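Side-chain contacts in receptor-like protein kinase ANXUR1 (Arabidopsis thaliana, PDB 6FIG), which is a plant receptor-like kinase involved in reproduction, whose malectin-like ectodomain probably senses extracellular signals and relays them to a cytoplasmic kinase domain: residues T312-I317 with T350-G355; I318-E323 with M328-A333. One frame throughout, in Å; residues are numbered along the deposited sequence.

Interaction 1 of 2, residues T312-I317 with T350-G355; sequences TTPADI and TPSTFG
A backbone carbon takes the centre of the aromatic face here: T312 CA lies 3.9 Å from the centroid of the F354 ring and 7° off its normal, which identifies a CH-pi contact almost exactly centred on one face. The T312 side chain continues over the same face, with CG2 3.8 Å from F354 CE2, while the carbonyl O of T312 comes 3.5 Å from F354 CE1. The ring is thus met by backbone and side chain of one residue. With CG anti to the backbone N and beside the carbonyl carbon (chi1 -180°), the F354 phenyl group extends toward T312 and P314.

P314 adds the second patch. Its CD approaches F354 CD1 at 4.1 Å, obliquely to the ring, and the two side chains cross at about a right angle. The rest of the pyrrolidine ring turns to S352, where P314 CB lies 3.7 Å from S352 CB. S352 OG also faces this proline, yet it is engaged as an acceptor inside its own turn, from F354 N at 2.9 Å with an N-H...O angle of 152°. That bond closes an ST turn and ties the serine to the start of the phenylalanine.

Outside the pair, P314 and S352 both pack on N300 of strand 299-303, so the two loops share a support. T350, near the end of strand 344-351, belongs to a glycan pocket. The whole is loop-on-loop packing beside an antiparallel sheet of the malectin-like domain, with an ST turn leading away from strand 344-351.

Interaction 2 of 2, residues I318-E323 with M328-A333; sequences IGWTGE and MYKDYA
M328 bends its thioether around the base of the W320 side chain, and two of its torsions account for the fit. M328 points from the strand toward helix 317-321, and at chi1 61° CG lies between the backbone N and the carbonyl carbon; the turn at chi3 (-72°) then swings the methyl to the indole, 3.3 Å above its plane but displaced from the ring centre. There M328 CE comes 3.5 Å from W320 CE3. The sulfur is placed differently: SD is 4.6 Å from the centroid of the six-membered ring, 58° off its normal, an oblique Met-aromatic contact. It also reaches W320 CB, at 3.5 Å, so the methionine grips the tryptophan at its root as well as its ring.

T321 meets the same methionine from the next position in the helix. Its CG2 touches M328 SD and CG, both at 3.7 Å, and the side chains cross at about a right angle. T321 OG1 is engaged elsewhere, in a hydrogen bond with I317 O.

The far part of the indole is met by aliphatic and phenolic atoms. K330 CD lies 3.8 Å from W320 CZ2, placed by the bend at chi2. The Y332 and W320 side chains point at each other from opposite directions, Y332 OH coming 3.9 Å from W320 CH2, while the hydroxyl accepts a hydrogen bond from the amide Q309 NE2.

Helix 317-321 therefore rests on strand 327-336 through M328, K330 and Y332, alternate residues of that strand. W320 also touches Q309 and A315 in loops, and the strand pairs with strand 278-287 in antiparallel fashion and strand 167-170 in parallel.

How the interactions relate
Going from the N terminus, the chain leaves strand 306-307, runs through the loop that holds 312-316 and enters helix 317-321. Interaction 2 closes a short connection as the chain turns back into strand 327-336, with four residues between its segments. Strand 344-351 follows, and its end brings the chain to interaction 1, which closes a loop of 32 intervening residues; interaction 2 is nested inside it, and the two do not cross. Their centres lie 13 Å apart, and they meet where A315 CB packs 3.6 Å from W320 CH2. Together they tie helix 317-321 and its preceding loop to strand 327-336 and to the end of strand 344-351.

Interaction 1 of 2, residues T312-I317 with T350-G355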
loop_
_atom_site.group_PDB
_atom_site.type_symbol
_atom_site.label_atom_id
_atom_site.label_comp_id
_atom_site.label_asym_id
_atom_site.label_seq_id
_atom_site.Cartn_x
_atom_site.Cartn_y
_atom_site.Cartn_z
ATOM N N THR A 312 2.340 44.339 -0.772
ATOM C CA THR A 312 0.912 44.332 -1.117
ATOM C C THR A 312 0.380 42.941 -1.461
ATOM O O THR A 312 -0.802 42.799 -1.777
ATOM C CB THR A 312 0.613 45.296 -2.295
ATOM O OG1 THR A 312 1.287 44.827 -3.475
ATOM C CG2 THR A 312 1.067 46.694 -1.955
ATOM N N THR A 313 1.227 41.911 -1.391
ATOM C CA THR A 313 0.800 40.538 -1.624
ATOM C C THR A 313 1.224 39.627 -0.460
ATOM O O THR A 313 1.923 38.639 -0.660
ATOM C CB THR A 313 1.344 40.007 -2.974
ATOM O OG1 THR A 313 2.752 40.227 -3.039
ATOM C CG2 THR A 313 0.682 40.749 -4.145
ATOM N N PRO A 314 0.770 39.936 0.771
ATOM C CA PRO A 314 1.000 39.004 1.883
ATOM C C PRO A 314 0.213 37.695 1.692
ATOM O O PRO A 314 -0.671 37.613 0.841
ATOM C CB PRO A 314 0.498 39.782 3.106
ATOM C CG PRO A 314 -0.555 40.675 2.552
ATOM C CD PRO A 314 -0.139 41.023 1.155
ATOM N N ALA A 315 0.538 36.698 2.494
ATOM C CA ALA A 315 -0.158 35.420 2.503
ATOM C C ALA A 315 -1.508 35.590 3.175
ATOM O O ALA A 315 -1.635 36.271 4.192
ATOM C CB ALA A 315 0.655 34.395 3.257
ATOM N N ASP A 316 -2.527 34.971 2.589
ATOM C CA ASP A 316 -3.860 34.916 3.190
ATOM C C ASP A 316 -4.392 33.568 2.724
ATOM O O ASP A 316 -4.636 33.390 1.530
ATOM C CB ASP A 316 -4.713 36.098 2.710
ATOM C CG ASP A 316 -6.138 36.084 3.261
ATOM O OD1 ASP A 316 -6.633 35.003 3.712
ATOM O OD2 ASP A 316 -6.780 37.162 3.198
ATOM N N ILE A 317 -4.536 32.613 3.644
ATOM C CA ILE A 317 -4.898 31.250 3.247
ATOM C C ILE A 317 -6.264 31.191 2.537
ATOM O O ILE A 317 -6.374 30.635 1.434
ATOM C CB ILE A 317 -4.850 30.243 4.414
ATOM C CG1 ILE A 317 -3.478 30.237 5.065
ATOM C CG2 ILE A 317 -5.198 28.833 3.904
ATOM C CD1 ILE A 317 -3.462 29.592 6.442
ATOM N N THR A 350 5.110 36.729 10.204
ATOM C CA THR A 350 4.660 37.769 11.126
ATOM C C THR A 350 3.411 38.362 10.486
ATOM O O THR A 350 3.261 38.280 9.271
ATOM C CB THR A 350 5.770 38.831 11.363
ATOM O OG1 THR A 350 5.417 39.729 12.435
ATOM C CG2 THR A 350 6.046 39.653 10.107
ATOM N N PRO A 351 2.527 38.987 11.280
ATOM C CA PRO A 351 1.316 39.497 10.632
ATOM C C PRO A 351 1.606 40.669 9.699
ATOM O O PRO A 351 2.536 41.442 9.931
ATOM C CB PRO A 351 0.462 40.000 11.819
ATOM C CG PRO A 351 1.061 39.351 13.018
ATOM C CD PRO A 351 2.510 39.267 12.724
ATOM N N SER A 352 0.772 40.790 8.669
ATOM C CA SER A 352 0.797 41.953 7.798
ATOM C C SER A 352 -0.228 42.949 8.327
ATOM O O SER A 352 -1.291 42.567 8.833
ATOM C CB SER A 352 0.431 41.558 6.368
ATOM O OG SER A 352 0.306 42.703 5.532
ATOM N N THR A 353 0.086 44.226 8.188
ATOM C CA THR A 353 -0.905 45.262 8.440
ATOM C C THR A 353 -1.632 45.695 7.160
ATOM O O THR A 353 -2.569 46.519 7.226
ATOM C CB THR A 353 -0.275 46.488 9.110
ATOM O OG1 THR A 353 0.825 46.951 8.318
ATOM C CG2 THR A 353 0.201 46.129 10.518
ATOM N N PHE A 354 -1.193 45.185 6.010
ATOM C CA PHE A 354 -1.756 45.603 4.739
ATOM C C PHE A 354 -3.232 45.228 4.642
ATOM O O PHE A 354 -3.600 44.088 4.884
ATOM C CB PHE A 354 -0.993 44.985 3.574
ATOM C CG PHE A 354 -1.528 45.392 2.228
ATOM C CD1 PHE A 354 -2.299 44.504 1.480
ATOM C CD2 PHE A 354 -1.297 46.675 1.735
ATOM C CE1 PHE A 354 -2.817 44.892 0.246
ATOM C CE2 PHE A 354 -1.809 47.066 0.499
ATOM C CZ PHE A 354 -2.560 46.168 -0.245
ATOM N N GLY A 355 -4.076 46.211 4.328
ATOM C CA GLY A 355 -5.500 45.944 4.080
ATOM C C GLY A 355 -6.368 45.781 5.317
ATOM O O GLY A 355 -7.531 45.388 5.201
#

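Interaction 2 of 2, residues I318-E323 with M328-A333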
loop_
_atom_site.group_PDB
_atom_site.type_symbol
_atom_site.label_atom_id
_atom_site.label_comp_id
_atom_site.label_asym_id
_atom_site.label_seq_id
_atom_site.Cartn_x
_atom_site.Cartn_y
_atom_site.Cartn_z
ATOM N N ILE A 318 -7.297 31.763 3.149
ATOM C CA ILE A 318 -8.605 31.837 2.499
ATOM C C ILE A 318 -8.546 32.680 1.224
ATOM O O ILE A 318 -9.218 32.373 0.234
ATOM C CB ILE A 318 -9.694 32.400 3.429
ATOM C CG1 ILE A 318 -9.873 31.535 4.679
ATOM C CG2 ILE A 318 -11.026 32.495 2.696
ATOM C CD1 ILE A 318 -10.597 30.247 4.461
ATOM N N GLY A 319 -7.735 33.730 1.239
ATOM C CA GLY A 319 -7.464 34.512 0.028
ATOM C C GLY A 319 -7.011 33.641 -1.129
ATOM O O GLY A 319 -7.449 33.828 -2.256
ATOM N N TRP A 320 -6.128 32.693 -0.835
ATOM C CA TRP A 320 -5.650 31.721 -1.801
ATOM C C TRP A 320 -6.617 30.589 -2.110
ATOM O O TRP A 320 -6.813 30.265 -3.279
ATOM C CB TRP A 320 -4.354 31.095 -1.295
ATOM C CG TRP A 320 -3.119 31.868 -1.590
ATOM C CD1 TRP A 320 -2.830 32.575 -2.712
ATOM C CD2 TRP A 320 -1.951 31.899 -0.776
ATOM N NE1 TRP A 320 -1.541 33.071 -2.638
ATOM C CE2 TRP A 320 -0.983 32.660 -1.457
ATOM C CE3 TRP A 320 -1.637 31.367 0.465
ATOM C CZ2 TRP A 320 0.278 32.927 -0.911
ATOM C CZ3 TRP A 320 -0.383 31.604 0.991
ATOM C CH2 TRP A 320 0.556 32.371 0.301
ATOM N N THR A 321 -7.224 29.975 -1.092
ATOM C CA THR A 321 -8.035 28.753 -1.324
ATOM C C THR A 321 -9.496 29.009 -1.644
ATOM O O THR A 321 -10.148 28.166 -2.275
ATOM C CB THR A 321 -7.986 27.802 -0.125
ATOM O OG1 THR A 321 -8.621 28.418 0.996
ATOM C CG2 THR A 321 -6.571 27.463 0.225
ATOM N N GLY A 322 -10.026 30.128 -1.170
ATOM C CA GLY A 322 -11.427 30.467 -1.328
ATOM C C GLY A 322 -12.342 29.938 -0.240
ATOM O O GLY A 322 -13.461 30.389 -0.158
ATOM N N GLU A 323 -11.898 29.004 0.606
ATOM C CA GLU A 323 -12.784 28.403 1.599
ATOM C C GLU A 323 -12.028 27.726 2.734
ATOM O O GLU A 323 -10.962 27.129 2.543
ATOM C CB GLU A 323 -13.726 27.366 0.946
ATOM C CG GLU A 323 -14.974 27.030 1.765
ATOM C CD GLU A 323 -15.845 25.933 1.157
ATOM O OE1 GLU A 323 -15.621 25.493 0.002
ATOM O OE2 GLU A 323 -16.764 25.483 1.867
ATOM N N MET A 328 -3.707 23.477 0.622
ATOM C CA MET A 328 -2.886 23.966 -0.478
ATOM C C MET A 328 -1.441 23.932 -0.062
ATOM O O MET A 328 -1.099 23.721 1.108
ATOM C CB MET A 328 -3.260 25.409 -0.830
ATOM C CG MET A 328 -3.051 26.354 0.333
ATOM S SD MET A 328 -2.994 28.109 -0.110
ATOM C CE MET A 328 -1.414 28.195 -0.932
ATOM N N TYR A 329 -0.581 24.193 -1.030
ATOM C CA TYR A 329 0.809 24.434 -0.741
ATOM C C TYR A 329 1.339 25.511 -1.668
ATOM O O TYR A 329 0.749 25.798 -2.724
ATOM C CB TYR A 329 1.631 23.139 -0.876
ATOM C CG TYR A 329 1.687 22.627 -2.282
ATOM C CD1 TYR A 329 0.687 21.807 -2.773
ATOM C CD2 TYR A 329 2.725 22.995 -3.137
ATOM C CE1 TYR A 329 0.697 21.353 -4.079
ATOM C CE2 TYR A 329 2.763 22.541 -4.449
ATOM C CZ TYR A 329 1.757 21.696 -4.904
ATOM O OH TYR A 329 1.727 21.229 -6.194
ATOM N N LYS A 330 2.446 26.111 -1.263
ATOM C CA LYS A 330 3.159 27.025 -2.121
ATOM C C LYS A 330 4.637 26.712 -2.057
ATOM O O LYS A 330 5.176 26.528 -0.983
ATOM C CB LYS A 330 2.939 28.469 -1.724
ATOM C CG LYS A 330 3.333 29.407 -2.867
ATOM C CD LYS A 330 2.387 30.596 -2.978
ATOM C CE LYS A 330 2.635 31.376 -4.259
ATOM N NZ LYS A 330 3.922 32.125 -4.250
ATOM N N ASP A 331 5.267 26.665 -3.226
ATOM C CA ASP A 331 6.701 26.397 -3.324
ATOM C C ASP A 331 7.510 27.685 -3.554
ATOM O O ASP A 331 7.208 28.480 -4.441
ATOM C CB ASP A 331 6.982 25.437 -4.486
ATOM C CG ASP A 331 6.554 24.031 -4.207
ATOM O OD1 ASP A 331 6.315 23.648 -3.056
ATOM O OD2 ASP A 331 6.529 23.262 -5.201
ATOM N N TYR A 332 8.569 27.838 -2.772
ATOM C CA TYR A 332 9.513 28.957 -2.914
ATOM C C TYR A 332 10.916 28.397 -3.066
ATOM O O TYR A 332 11.236 27.389 -2.442
ATOM C CB TYR A 332 9.476 29.822 -1.656
ATOM C CG TYR A 332 8.110 30.380 -1.333
ATOM C CD1 TYR A 332 7.671 31.555 -1.921
ATOM C CD2 TYR A 332 7.265 29.721 -0.452
ATOM C CE1 TYR A 332 6.408 32.072 -1.628
ATOM C CE2 TYR A 332 6.010 30.235 -0.148
ATOM C CZ TYR A 332 5.600 31.403 -0.734
ATOM O OH TYR A 332 4.349 31.863 -0.413
ATOM N N ALA A 333 11.734 29.048 -3.870
ATOM C CA ALA A 333 13.109 28.611 -4.112
ATOM C C ALA A 333 14.111 29.659 -3.652
ATOM O O ALA A 333 13.895 30.870 -3.821
ATOM C CB ALA A 333 13.321 28.289 -5.583
#